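Local coordinates for protein ShdD (Sedimentibacter hydroxybenzoicus, PDB 7AE5) that takes part in the non-oxidative decarboxylation and detoxification of phenolic derivatives under anaerobic conditions, though its precise biochemical role is unknown, at residues M1-H4 with R5-S8; K48-D51 with N52-A55. All coordinates share one frame; numbering follows the deposited sequence.

Interaction 1 (M1-H4 with R5-S8). With ZN (zinc ion), chain Z.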
loop_
_atom_site.group_PDB
_atom_site.type_symbol
_atom_site.label_atom_id
_atom_site.label_comp_id
_atom_site.label_asym_id
_atom_site.label_seq_id
_atom_site.Cartn_x
_atom_site.Cartn_y
_atom_site.Cartn_z
ATOM N N MET H 1 17.102 -27.006 -52.434
ATOM C CA MET H 1 17.508 -25.863 -51.625
ATOM C C MET H 1 16.285 -25.179 -51.019
ATOM O O MET H 1 15.627 -24.368 -51.670
ATOM C CB MET H 1 18.316 -24.877 -52.466
ATOM C CG MET H 1 19.486 -24.253 -51.732
ATOM S SD MET H 1 19.746 -22.538 -52.215
ATOM C CE MET H 1 19.698 -22.679 -54.001
ATOM N N LYS H 2 15.997 -25.506 -49.765
ATOM C CA LYS H 2 14.744 -25.133 -49.131
ATOM C C LYS H 2 14.861 -23.803 -48.394
ATOM O O LYS H 2 15.942 -23.375 -47.986
ATOM C CB LYS H 2 14.298 -26.226 -48.159
ATOM C CG LYS H 2 14.143 -27.600 -48.800
ATOM C CD LYS H 2 13.482 -28.608 -47.863
ATOM C CE LYS H 2 13.536 -28.159 -46.407
ATOM N NZ LYS H 2 12.874 -29.139 -45.503
ATOM N N CYS H 3 13.712 -23.153 -48.226
ATOM C CA CYS H 3 13.645 -21.931 -47.441
ATOM C C CYS H 3 13.872 -22.253 -45.968
ATOM O O CYS H 3 13.196 -23.116 -45.400
ATOM C CB CYS H 3 12.291 -21.252 -47.644
ATOM S SG CYS H 3 11.848 -20.067 -46.361
ATOM N N HIS H 4 14.830 -21.561 -45.349
ATOM C CA HIS H 4 15.226 -21.886 -43.983
ATOM C C HIS H 4 14.130 -21.596 -42.965
ATOM O O HIS H 4 14.166 -22.153 -41.864
ATOM C CB HIS H 4 16.494 -21.114 -43.609
ATOM C CG HIS H 4 17.673 -21.437 -44.472
ATOM N ND1 HIS H 4 17.879 -20.847 -45.699
ATOM C CD2 HIS H 4 18.707 -22.292 -44.286
ATOM C CE1 HIS H 4 18.991 -21.322 -46.233
ATOM N NE2 HIS H 4 19.512 -22.200 -45.396
ATOM N N ARG H 5 13.159 -20.751 -43.306
ATOM C CA ARG H 5 12.134 -20.346 -42.352
ATOM C C ARG H 5 10.919 -21.270 -42.374
ATOM O O ARG H 5 10.467 -21.727 -41.320
ATOM C CB ARG H 5 11.701 -18.904 -42.631
ATOM C CG ARG H 5 10.460 -18.474 -41.870
ATOM C CD ARG H 5 10.480 -16.982 -41.599
ATOM N NE ARG H 5 9.914 -16.219 -42.704
ATOM C CZ ARG H 5 9.855 -14.895 -42.744
ATOM N NH1 ARG H 5 10.329 -14.152 -41.758
ATOM N NH2 ARG H 5 9.310 -14.302 -43.802
ATOM N N CYS H 6 10.379 -21.550 -43.557
ATOM C CA CYS H 6 9.161 -22.336 -43.681
ATOM C C CYS H 6 9.371 -23.674 -44.378
ATOM O O CYS H 6 8.412 -24.440 -44.514
ATOM C CB CYS H 6 8.088 -21.528 -44.417
ATOM S SG CYS H 6 8.289 -21.492 -46.202
ATOM N N GLY H 7 10.591 -23.977 -44.818
ATOM C CA GLY H 7 10.905 -25.266 -45.396
ATOM C C GLY H 7 10.436 -25.484 -46.816
ATOM O O GLY H 7 10.646 -26.577 -47.357
ATOM N N SER H 8 9.814 -24.491 -47.444
ATOM C CA SER H 8 9.302 -24.669 -48.794
ATOM C C SER H 8 10.440 -24.783 -49.803
ATOM O O SER H 8 11.496 -24.160 -49.660
ATOM C CB SER H 8 8.387 -23.506 -49.174
ATOM O OG SER H 8 8.389 -23.293 -50.574
HETATM ZN ZN ZN Z . 9.597 -19.663 -46.798
#
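Cys-3 and the residues up to Ser-8 form a tight backbone turn: Cys-3 N donates to Ser-8 O at 2.8 Å, almost straight at 171°, and Gly-7 N returns a more bent bond to Cys-3 O. Inside the turn Cys-3 SG accepts two backbone N-H groups, one of them weakly. The sulfur lies anti to the backbone N (chi1 161°), beside its own carbonyl carbon, and faces the N-H groups of Arg-5 and Cys-6. Cys-6 N points at Cys-3 SG over 3.5 Å; the bond from Arg-5 N is the weak one. Cys-6 SG takes one N-H of its own, from Ser-8 N at 3.6 Å. Such N-H groups probably offset part of the thiolate charge. The two sulfurs, Cys-3 SG and Cys-6 SG, stand 3.8 Å apart and each binds zinc at 2.3 Å. The CD-CE part of the Lys-2 chain runs alongside the Gly-7 carbonyl, with Lys-2 CE 3.4 Å from Gly-7 O. The Arg-5 side chain leads away, to Cys-31 O and to Gly-274 O of the phenolic acid decarboxylase chain. This CxxC turn is characteristic of a zinc knuckle; with Cys-28, Cys-31 and the three-stranded antiparallel sheet it is consistent with a zinc-ribbon-like domain.

Interaction 2 (K48-D51 with N52-A55); sequences KLDD and NKIA
Asp-50 caps the first turn of the helix, and hydrogen bonds carry most of the contact. Asp-50 OD1 accepts from Lys-53 N at 2.6 Å, a straight bond that meets the oxygen nearly along its C-O axis. The carboxylate reaches this N-H because Asp-50 CG sits between the backbone N and the carbonyl carbon (chi1 61°). Two backbone bonds follow, Ile-54 N to Asp-50 O at 3.2 Å and Ala-55 N to Asp-51 O at 3.0 Å. Asp-50 is thus the N-cap of the short helix 51-55, where its negative charge probably suits the helix dipole. The second kind of contact is ionic. The Lys-53 chain bends at chi2 (110°) and chi4; the bends take it past both carboxylate oxygens, with NZ on the OD2 side. Lys-53 NZ makes a salt bridge to Asp-50 OD2 at 3.5 Å, while Lys-53 CD lies 3.0 Å from Asp-50 OD1. Asp-51 OD1 forms a salt bridge with Lys-30. With an alanine in place of Asp-50, Lys-53 N would probably lose its capping acceptor and the Lys-53 ammonium group its carboxylate partner. Apolar contact is small: Leu-49 and Ile-54 cross at about a right angle, with Leu-49 CD1 4.1 Å from Ile-54 CG1. Ile-54 CB, CG1 and CD1 also flank Asp-50 O, each at 3.3 Å. Leu-49 packs on Val-272 of the phenolic acid decarboxylase chain.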
loop_
_atom_site.group_PDB
_atom_site.type_symbol
_atom_site.label_atom_id
_atom_site.label_comp_id
_atom_site.label_asym_id
_atom_site.label_seq_id
_atom_site.Cartn_x
_atom_site.Cartn_y
_atom_site.Cartn_z
ATOM N N LYS H 48 10.181 -19.615 -37.201
ATOM C CA LYS H 48 9.864 -20.499 -38.314
ATOM C C LYS H 48 8.370 -20.453 -38.610
ATOM O O LYS H 48 7.539 -20.276 -37.715
ATOM C CB LYS H 48 10.293 -21.933 -38.000
ATOM C CG LYS H 48 11.795 -22.158 -38.041
ATOM C CD LYS H 48 12.146 -23.614 -37.780
ATOM C CE LYS H 48 13.626 -23.871 -38.012
ATOM N NZ LYS H 48 13.978 -25.297 -37.772
ATOM N N LEU H 49 8.031 -20.614 -39.885
ATOM C CA LEU H 49 6.651 -20.545 -40.334
ATOM C C LEU H 49 6.228 -21.875 -40.944
ATOM O O LEU H 49 7.061 -22.687 -41.356
ATOM C CB LEU H 49 6.458 -19.417 -41.356
ATOM C CG LEU H 49 6.678 -17.997 -40.831
ATOM C CD1 LEU H 49 6.543 -16.979 -41.955
ATOM C CD2 LEU H 49 5.705 -17.694 -39.703
ATOM N N ASP H 50 4.917 -22.092 -40.981
ATOM C CA ASP H 50 4.334 -23.226 -41.686
ATOM C C ASP H 50 3.069 -22.737 -42.384
ATOM O O ASP H 50 2.809 -21.534 -42.471
ATOM C CB ASP H 50 4.085 -24.408 -40.735
ATOM C CG ASP H 50 3.120 -24.079 -39.600
ATOM O OD1 ASP H 50 2.308 -23.136 -39.722
ATOM O OD2 ASP H 50 3.173 -24.781 -38.569
ATOM N N ASP H 51 2.266 -23.683 -42.873
ATOM C CA ASP H 51 1.048 -23.315 -43.586
ATOM C C ASP H 51 0.001 -22.737 -42.641
ATOM O O ASP H 51 -0.726 -21.807 -43.007
ATOM C CB ASP H 51 0.492 -24.528 -44.329
ATOM C CG ASP H 51 1.549 -25.244 -45.143
ATOM O OD1 ASP H 51 1.665 -24.957 -46.353
ATOM O OD2 ASP H 51 2.268 -26.091 -44.570
ATOM N N ASN H 52 -0.089 -23.270 -41.421
ATOM C CA ASN H 52 -1.130 -22.822 -40.503
ATOM C C ASN H 52 -0.789 -21.478 -39.869
ATOM O O ASN H 52 -1.676 -20.634 -39.697
ATOM C CB ASN H 52 -1.373 -23.876 -39.422
ATOM C CG ASN H 52 -2.848 -24.090 -39.144
ATOM O OD1 ASN H 52 -3.481 -23.295 -38.448
ATOM N ND2 ASN H 52 -3.406 -25.162 -39.697
ATOM N N LYS H 53 0.480 -21.258 -39.511
ATOM C CA LYS H 53 0.865 -19.952 -38.987
ATOM C C LYS H 53 0.734 -18.866 -40.046
ATOM O O LYS H 53 0.400 -17.722 -39.718
ATOM C CB LYS H 53 2.294 -19.984 -38.440
ATOM C CG LYS H 53 2.419 -20.611 -37.060
ATOM C CD LYS H 53 3.134 -21.950 -37.103
ATOM C CE LYS H 53 2.855 -22.775 -35.855
ATOM N NZ LYS H 53 1.466 -23.321 -35.846
ATOM N N ILE H 54 0.980 -19.203 -41.314
ATOM C CA ILE H 54 0.835 -18.225 -42.388
ATOM C C ILE H 54 -0.635 -17.917 -42.639
ATOM O O ILE H 54 -1.023 -16.753 -42.799
ATOM C CB ILE H 54 1.539 -18.725 -43.662
ATOM C CG1 ILE H 54 3.036 -18.422 -43.593
ATOM C CG2 ILE H 54 0.923 -18.098 -44.903
ATOM C CD1 ILE H 54 3.860 -19.205 -44.587
ATOM N N ALA H 55 -1.480 -18.951 -42.671
ATOM C CA ALA H 55 -2.910 -18.733 -42.862
ATOM C C ALA H 55 -3.528 -17.974 -41.693
ATOM O O ALA H 55 -4.449 -17.174 -41.896
ATOM C CB ALA H 55 -3.624 -20.071 -43.063
#

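Interactions 1 and 2 come from distant parts of the chain, yet they touch; their centres are 12 Å apart. The join combines one probable backbone hydrogen bond with packing. Arg-5 O lies 3.0 Å from Leu-49 N, the probable hydrogen bond, and Cys-6 CB packs against Leu-49 O at 3.4 Å. The residues leading into the helix therefore lie against the zinc turn. Interaction 1 supplies two of the four zinc ligands. Interaction 2 supplies none, but the nearest atom of the Ile-54 side chain, CD1, is about 6 Å from the zinc ion. Arg-5 and Leu-49 also touch through their side chains. Both touch the phenolic acid decarboxylase chain, which suggests that the two contacts border the same part of the interface.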